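Local coordinates for dual specificity protein phosphatase 14 (Homo sapiens, PDB 2WGP), which removes phosphate from phosphotyrosine, phosphoserine and phosphothreonine in proteins, and so inactivates the MAP kinases ERK, JNK and p38, at residues 24-29 / 45-50; 35-40 / 142-147; 106-111 / 118-123. All coordinates share one frame; numbering follows the deposited sequence.

How the contacts relate
The three contacts reach one mixed sheet. In contact 1 the outer strand 26-28 meets helix 44-49. Contact 2 starts on strand 33-36, paired with 26-28 by a probable hydrogen bond from A27 N to L35 O at 2.9 Å. Contact 3 starts on strand 106-109, on the other side of 33-36, with G36 N probably hydrogen-bonded to V108 O at 3.1 Å. L107 of contact 3 packs on I26 and L47 of contact 1. The centres of contacts 2 and 3 are about 9 Å apart, those of 1 and 3 about 13 Å. The active-site C110 belongs to contact 3. The side chains of L35 and I26 are about 6 Å and 11 Å from that of C110.

Contact 1: residues 24-29 / 45-50; sequences GGIAQI and HLLQAR
The flat group here is the guanidinium of R50, which I26 CD1 approaches obliquely. I26 CG2 sits 4.1 Å from R50 NH2. I26 CD1 reaches further back along the arginine and lies 3.7 Å from R50 CD. The two side chains run past each other in opposite directions, one from the strand and the other from the end of the helix. R50 is extended from CG to NE, which lays its aliphatic part alongside the isoleucine. Its NH1 then turns back to the helix and donates to L46 O at 3.0 Å, with an N-H...O angle of 148°. L46 O lies 19° out of the guanidinium plane. The bond ties the head of R50 to its own helix and limits its rotation.

The rest of the contact is apolar. I26 has CG1 anti to its backbone N (chi1 -174°), and this carries CD1 across toward the helix. There CD1 packs 4.0 Å from L47 CD2. The other branch, CG2, faces L46 CD2 at 4.2 Å. No hydrogen bond crosses between the segments. With an alanine in place of R50, I26 would probably lose the aliphatic partner beside its CD1, and the L46 carbonyl its side-chain donor.

F34 of strand 33-36 also packs on R50. The contact thus joins the sheet to a short helix. Backbone bonds of G25 with R37 and of A27 with L35 pair this part of the chain antiparallel with strand 33-36, and 26-28 is the outermost strand of the sheet on this side. This is plain helix-on-sheet packing in the alpha/beta fold of the dual-specificity phosphatases, at the antiparallel margin of the central sheet.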
# COMPACT_ATOMS: atom_id res chain seq x y z
N GLY A 24 -18.90 3.14 -36.32
CA GLY A 24 -18.66 2.72 -34.92
C GLY A 24 -17.17 2.44 -34.70
O GLY A 24 -16.52 1.84 -35.53
N GLY A 25 -16.65 2.90 -33.56
CA GLY A 25 -15.28 2.66 -33.17
C GLY A 25 -14.23 3.63 -33.68
O GLY A 25 -13.08 3.39 -33.45
N ILE A 26 -14.63 4.69 -34.40
CA ILE A 26 -13.71 5.75 -34.81
C ILE A 26 -14.39 7.13 -34.71
O ILE A 26 -15.60 7.28 -34.94
CB ILE A 26 -13.14 5.50 -36.25
CG1 ILE A 26 -12.05 6.54 -36.62
CG2 ILE A 26 -14.31 5.49 -37.27
CD1 ILE A 26 -11.10 6.09 -37.75
N ALA A 27 -13.62 8.13 -34.30
CA ALA A 27 -14.12 9.50 -34.17
C ALA A 27 -13.03 10.45 -34.61
O ALA A 27 -11.86 10.25 -34.26
CB ALA A 27 -14.52 9.81 -32.73
N GLN A 28 -13.42 11.49 -35.34
CA GLN A 28 -12.50 12.55 -35.70
C GLN A 28 -12.41 13.59 -34.59
O GLN A 28 -13.44 14.08 -34.09
CB GLN A 28 -12.94 13.23 -36.99
CG GLN A 28 -11.84 14.09 -37.58
CD GLN A 28 -12.14 14.51 -39.00
OE1 GLN A 28 -13.23 14.29 -39.50
NE2 GLN A 28 -11.16 15.12 -39.65
N ILE A 29 -11.18 13.92 -34.21
CA ILE A 29 -10.89 14.95 -33.17
C ILE A 29 -10.46 16.27 -33.80
O ILE A 29 -10.94 17.33 -33.42
CB ILE A 29 -9.78 14.45 -32.18
CG1 ILE A 29 -10.14 13.08 -31.59
CG2 ILE A 29 -9.53 15.49 -31.04
CD1 ILE A 29 -11.62 12.86 -31.17
N HIS A 45 -9.61 0.28 -45.99
CA HIS A 45 -10.52 1.16 -46.73
C HIS A 45 -11.09 2.30 -45.89
O HIS A 45 -11.18 3.42 -46.37
CB HIS A 45 -11.69 0.37 -47.32
CG HIS A 45 -12.54 1.17 -48.26
ND1 HIS A 45 -12.26 1.29 -49.61
CD2 HIS A 45 -13.65 1.92 -48.04
CE1 HIS A 45 -13.17 2.06 -50.18
NE2 HIS A 45 -14.03 2.46 -49.25
N LEU A 46 -11.51 1.99 -44.66
CA LEU A 46 -12.05 2.99 -43.74
C LEU A 46 -11.01 4.07 -43.42
O LEU A 46 -11.32 5.26 -43.42
CB LEU A 46 -12.53 2.32 -42.44
CG LEU A 46 -13.22 3.17 -41.36
CD1 LEU A 46 -14.71 3.18 -41.60
CD2 LEU A 46 -12.93 2.62 -39.97
N LEU A 47 -9.78 3.65 -43.16
CA LEU A 47 -8.73 4.60 -42.83
C LEU A 47 -8.29 5.44 -44.05
O LEU A 47 -8.08 6.66 -43.93
CB LEU A 47 -7.53 3.89 -42.20
CG LEU A 47 -7.79 3.03 -40.95
CD1 LEU A 47 -6.48 2.49 -40.46
CD2 LEU A 47 -8.51 3.79 -39.82
N GLN A 48 -8.16 4.80 -45.22
CA GLN A 48 -7.86 5.52 -46.47
C GLN A 48 -8.91 6.58 -46.79
O GLN A 48 -8.59 7.70 -47.18
CB GLN A 48 -7.72 4.53 -47.63
CG GLN A 48 -6.46 3.69 -47.56
CD GLN A 48 -6.25 2.82 -48.79
OE1 GLN A 48 -7.17 2.11 -49.25
NE2 GLN A 48 -5.05 2.87 -49.34
N ALA A 49 -10.18 6.23 -46.54
CA ALA A 49 -11.30 7.15 -46.74
C ALA A 49 -11.14 8.43 -45.90
O ALA A 49 -11.64 9.48 -46.28
CB ALA A 49 -12.62 6.45 -46.42
N ARG A 50 -10.44 8.33 -44.78
CA ARG A 50 -10.18 9.47 -43.88
C ARG A 50 -8.82 10.13 -44.10
O ARG A 50 -8.46 11.04 -43.35
CB ARG A 50 -10.30 9.00 -42.43
CG ARG A 50 -11.75 8.77 -42.04
CD ARG A 50 -11.92 7.70 -40.99
NE ARG A 50 -13.33 7.60 -40.61
CZ ARG A 50 -14.27 7.03 -41.35
NH1 ARG A 50 -13.97 6.44 -42.51
NH2 ARG A 50 -15.53 7.03 -40.92

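Contact 2: residues 35-40 / 142-147; sequences LGRGSV and ARRPVI
Apolar packing begins with L35 and R144, whose side chains cross at about a right angle. L35 CD2 meets the end of the arginine's aliphatic chain, 3.2 Å from R144 CD, a tight approach whose exact length is doubtful. The other branch, L35 CD1, lies 4.1 Å from I147 CG2. R144 leaves the backbone with CG anti to N (chi1 -172°). Its chain stays extended to NE and carries the guanidinium past L35 to R37. V146 CG2 lies over one face of the R144 guanidinium, 3.4 Å above its plane and offset toward the rim.

The charged groups come next. R144 NH2 lies 3.8 Å from R37 CG, and it approaches the R37 guanidinium at the edge, near its plane. The two guanidinium planes are 46° apart. R37 NE and R144 NH2 are 4.4 Å apart, a pairing of like charges. R144 has its bonding partners in the phosphate-binding loop: NE donates to G113 O and NH2 to A112 O. The two carbonyls are likely to offset the nearby like charge. Through them R144 probably acts as a second-shell residue of the loop.

I147 ends a type I turn that starts at R144, just after helix 133-143. R37 also packs on P63 of a second subunit. L35, on strand 33-36, packs on A118 and C121 of helix 116-129 and on V140 of helix 133-143.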
# COMPACT_ATOMS: atom_id res chain seq x y z
N LEU A 35 -9.40 9.07 -33.30
CA LEU A 35 -9.29 8.17 -32.16
C LEU A 35 -10.17 6.95 -32.42
O LEU A 35 -11.30 7.07 -32.94
CB LEU A 35 -9.78 8.90 -30.92
CG LEU A 35 -9.98 8.24 -29.57
CD1 LEU A 35 -10.38 9.26 -28.53
CD2 LEU A 35 -10.99 7.10 -29.62
N GLY A 36 -9.69 5.76 -32.05
CA GLY A 36 -10.47 4.57 -32.28
C GLY A 36 -10.19 3.36 -31.41
O GLY A 36 -9.23 3.31 -30.64
N ARG A 37 -11.10 2.39 -31.56
CA ARG A 37 -10.91 1.01 -31.14
C ARG A 37 -9.99 0.27 -32.07
O ARG A 37 -9.92 0.57 -33.26
CB ARG A 37 -12.25 0.26 -31.21
CG ARG A 37 -13.24 0.73 -30.24
CD ARG A 37 -14.36 -0.27 -30.00
NE ARG A 37 -15.51 -0.07 -30.87
CZ ARG A 37 -15.92 -0.89 -31.84
NH1 ARG A 37 -15.29 -2.01 -32.12
NH2 ARG A 37 -16.99 -0.59 -32.55
N GLY A 38 -9.35 -0.77 -31.54
CA GLY A 38 -8.36 -1.54 -32.33
C GLY A 38 -8.99 -2.20 -33.54
O GLY A 38 -8.36 -2.28 -34.58
N SER A 39 -10.24 -2.61 -33.41
CA SER A 39 -11.00 -3.22 -34.52
C SER A 39 -11.02 -2.43 -35.85
O SER A 39 -10.99 -3.06 -36.92
CB SER A 39 -12.44 -3.53 -34.08
OG SER A 39 -13.31 -2.40 -34.21
N VAL A 40 -11.06 -1.09 -35.79
CA VAL A 40 -11.09 -0.25 -36.99
C VAL A 40 -9.70 -0.12 -37.60
O VAL A 40 -9.55 0.22 -38.78
CB VAL A 40 -11.65 1.20 -36.73
CG1 VAL A 40 -13.04 1.14 -36.07
CG2 VAL A 40 -10.68 2.05 -35.89
N ALA A 142 -17.06 15.34 -26.59
CA ALA A 142 -18.11 15.75 -27.53
C ALA A 142 -18.17 14.83 -28.74
O ALA A 142 -19.26 14.56 -29.27
CB ALA A 142 -17.94 17.21 -27.97
N ARG A 143 -17.00 14.33 -29.17
CA ARG A 143 -16.93 13.49 -30.37
C ARG A 143 -17.06 12.01 -30.06
O ARG A 143 -17.60 11.27 -30.88
CB ARG A 143 -15.65 13.75 -31.16
CG ARG A 143 -15.73 15.03 -32.01
CD ARG A 143 -14.79 15.99 -31.46
NE ARG A 143 -14.69 17.24 -32.22
CZ ARG A 143 -14.90 18.43 -31.69
NH1 ARG A 143 -15.28 18.56 -30.42
NH2 ARG A 143 -14.75 19.51 -32.46
N ARG A 144 -16.55 11.57 -28.91
CA ARG A 144 -16.60 10.16 -28.53
C ARG A 144 -17.04 10.11 -27.07
O ARG A 144 -16.20 10.14 -26.17
CB ARG A 144 -15.20 9.53 -28.75
CG ARG A 144 -15.23 8.03 -28.57
CD ARG A 144 -14.18 7.27 -29.30
NE ARG A 144 -14.21 5.89 -28.82
CZ ARG A 144 -14.99 4.94 -29.31
NH1 ARG A 144 -15.81 5.16 -30.34
NH2 ARG A 144 -14.97 3.75 -28.76
N PRO A 145 -18.37 10.09 -26.82
CA PRO A 145 -18.84 10.26 -25.44
C PRO A 145 -18.48 9.14 -24.47
O PRO A 145 -18.58 9.32 -23.27
CB PRO A 145 -20.36 10.31 -25.60
CG PRO A 145 -20.60 10.74 -26.94
CD PRO A 145 -19.50 10.16 -27.76
N VAL A 146 -18.06 7.99 -25.01
CA VAL A 146 -17.69 6.86 -24.17
C VAL A 146 -16.30 6.98 -23.52
O VAL A 146 -15.97 6.15 -22.68
CB VAL A 146 -17.76 5.50 -24.93
CG1 VAL A 146 -19.19 5.24 -25.45
CG2 VAL A 146 -16.71 5.43 -26.03
N ILE A 147 -15.52 8.03 -23.86
CA ILE A 147 -14.17 8.13 -23.27
C ILE A 147 -14.21 8.23 -21.75
O ILE A 147 -15.15 8.81 -21.15
CB ILE A 147 -13.25 9.23 -23.90
CG1 ILE A 147 -13.68 10.68 -23.56
CG2 ILE A 147 -13.09 8.98 -25.40
CD1 ILE A 147 -12.48 11.63 -23.36

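Contact 3: residues 106-111 / 118-123; sequences TLVHCA and ATLCIA. With PO4 (phosphate ion), chain C.
This contact flanks the CX5R signature of the protein tyrosine phosphatases, joining the strand that leads into the phosphate-binding loop to the helix that leads out of it. V108 of the strand faces the helix. Its CG1 is anti to the backbone N (chi1 -178°) and lies 4.0 Å from L120 CD1, the two side chains crossing at about a right angle. V108 CB is 4.2 Å from C121 SG.

C110, the active-site cysteine that forms the phosphocysteine intermediate, follows two residues later. Its SG lies 3.0 Å from O3 of a bound phosphate ion, probably taken up from the crystallisation liquor. A111 N donates to phosphate O2 at 3.1 Å. The amides of A112, V114 and S115, with NE of R116, complete the grip on the ion. H109 ND1 donates almost straight to C110 O, at 2.9 Å and 175°, with the carbonyl oxygen close to the ring plane. This bond probably steadies the backbone where the loop starts.

Strand 106-109 lies between strands 33-36 and 54-57. Helix 116-129 covers the V108 side, I96 of helix 89-101 also packs on V108, and helix 151-165 touches T119 and I122.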
# COMPACT_ATOMS: atom_id res chain seq x y z
N THR A 106 -3.38 11.03 -38.51
CA THR A 106 -3.04 9.98 -37.57
C THR A 106 -4.29 9.40 -36.92
O THR A 106 -5.19 10.12 -36.49
CB THR A 106 -2.06 10.52 -36.49
OG1 THR A 106 -0.86 11.03 -37.12
CG2 THR A 106 -1.68 9.42 -35.51
N LEU A 107 -4.33 8.07 -36.83
CA LEU A 107 -5.24 7.38 -35.96
C LEU A 107 -4.51 6.92 -34.71
O LEU A 107 -3.51 6.18 -34.80
CB LEU A 107 -5.87 6.18 -36.64
CG LEU A 107 -6.68 5.26 -35.73
CD1 LEU A 107 -8.03 5.91 -35.30
CD2 LEU A 107 -6.90 3.92 -36.48
N VAL A 108 -4.97 7.37 -33.56
CA VAL A 108 -4.48 6.86 -32.29
C VAL A 108 -5.55 5.89 -31.82
O VAL A 108 -6.71 6.31 -31.56
CB VAL A 108 -4.21 7.94 -31.23
CG1 VAL A 108 -3.64 7.27 -29.95
CG2 VAL A 108 -3.25 9.07 -31.77
N HIS A 109 -5.18 4.61 -31.72
CA HIS A 109 -6.12 3.58 -31.29
C HIS A 109 -5.62 2.85 -30.06
O HIS A 109 -4.40 2.79 -29.79
CB HIS A 109 -6.51 2.58 -32.42
CG HIS A 109 -5.53 1.46 -32.64
ND1 HIS A 109 -5.50 0.32 -31.84
CD2 HIS A 109 -4.60 1.27 -33.61
CE1 HIS A 109 -4.56 -0.49 -32.30
NE2 HIS A 109 -4.00 0.06 -33.36
N CYS A 110 -6.55 2.29 -29.31
CA CYS A 110 -6.22 1.35 -28.25
C CYS A 110 -7.10 0.11 -28.48
O CYS A 110 -7.26 -0.30 -29.63
CB CYS A 110 -6.40 2.02 -26.88
SG CYS A 110 -7.92 2.96 -26.64
N ALA A 111 -7.67 -0.49 -27.43
CA ALA A 111 -8.55 -1.64 -27.56
C ALA A 111 -10.00 -1.15 -27.62
O ALA A 111 -10.67 -1.30 -28.64
CB ALA A 111 -8.37 -2.63 -26.38
N ALA A 118 -7.66 8.02 -25.85
CA ALA A 118 -8.27 9.30 -25.44
C ALA A 118 -7.27 10.12 -24.66
O ALA A 118 -7.20 11.35 -24.83
CB ALA A 118 -9.52 9.06 -24.57
N THR A 119 -6.49 9.46 -23.79
CA THR A 119 -5.54 10.18 -22.92
C THR A 119 -4.46 10.86 -23.78
O THR A 119 -4.12 12.03 -23.57
CB THR A 119 -4.89 9.24 -21.89
OG1 THR A 119 -5.92 8.69 -21.04
CG2 THR A 119 -3.83 10.02 -21.06
N LEU A 120 -3.94 10.12 -24.75
CA LEU A 120 -2.93 10.65 -25.66
C LEU A 120 -3.46 11.77 -26.54
O LEU A 120 -2.75 12.77 -26.77
CB LEU A 120 -2.35 9.52 -26.51
CG LEU A 120 -1.55 8.44 -25.75
CD1 LEU A 120 -1.27 7.27 -26.67
CD2 LEU A 120 -0.25 9.04 -25.12
N CYS A 121 -4.70 11.64 -27.02
CA CYS A 121 -5.36 12.72 -27.78
C CYS A 121 -5.55 13.98 -26.93
O CYS A 121 -5.30 15.09 -27.42
CB CYS A 121 -6.69 12.26 -28.38
SG CYS A 121 -6.53 11.03 -29.64
N ILE A 122 -5.97 13.81 -25.68
CA ILE A 122 -6.13 14.96 -24.77
C ILE A 122 -4.80 15.68 -24.56
O ILE A 122 -4.74 16.93 -24.58
CB ILE A 122 -6.76 14.54 -23.40
CG1 ILE A 122 -8.23 14.14 -23.58
CG2 ILE A 122 -6.66 15.66 -22.38
CD1 ILE A 122 -8.84 13.31 -22.38
N ALA A 123 -3.72 14.91 -24.41
CA ALA A 123 -2.40 15.50 -24.20
C ALA A 123 -1.98 16.31 -25.45
O ALA A 123 -1.47 17.43 -25.33
CB ALA A 123 -1.37 14.41 -23.87
P PO4 C . -8.54 1.10 -23.45
O1 PO4 C . -7.27 1.77 -23.03
O2 PO4 C . -8.42 -0.05 -24.42
O3 PO4 C . -9.44 2.12 -24.14
O4 PO4 C . -9.32 0.61 -22.22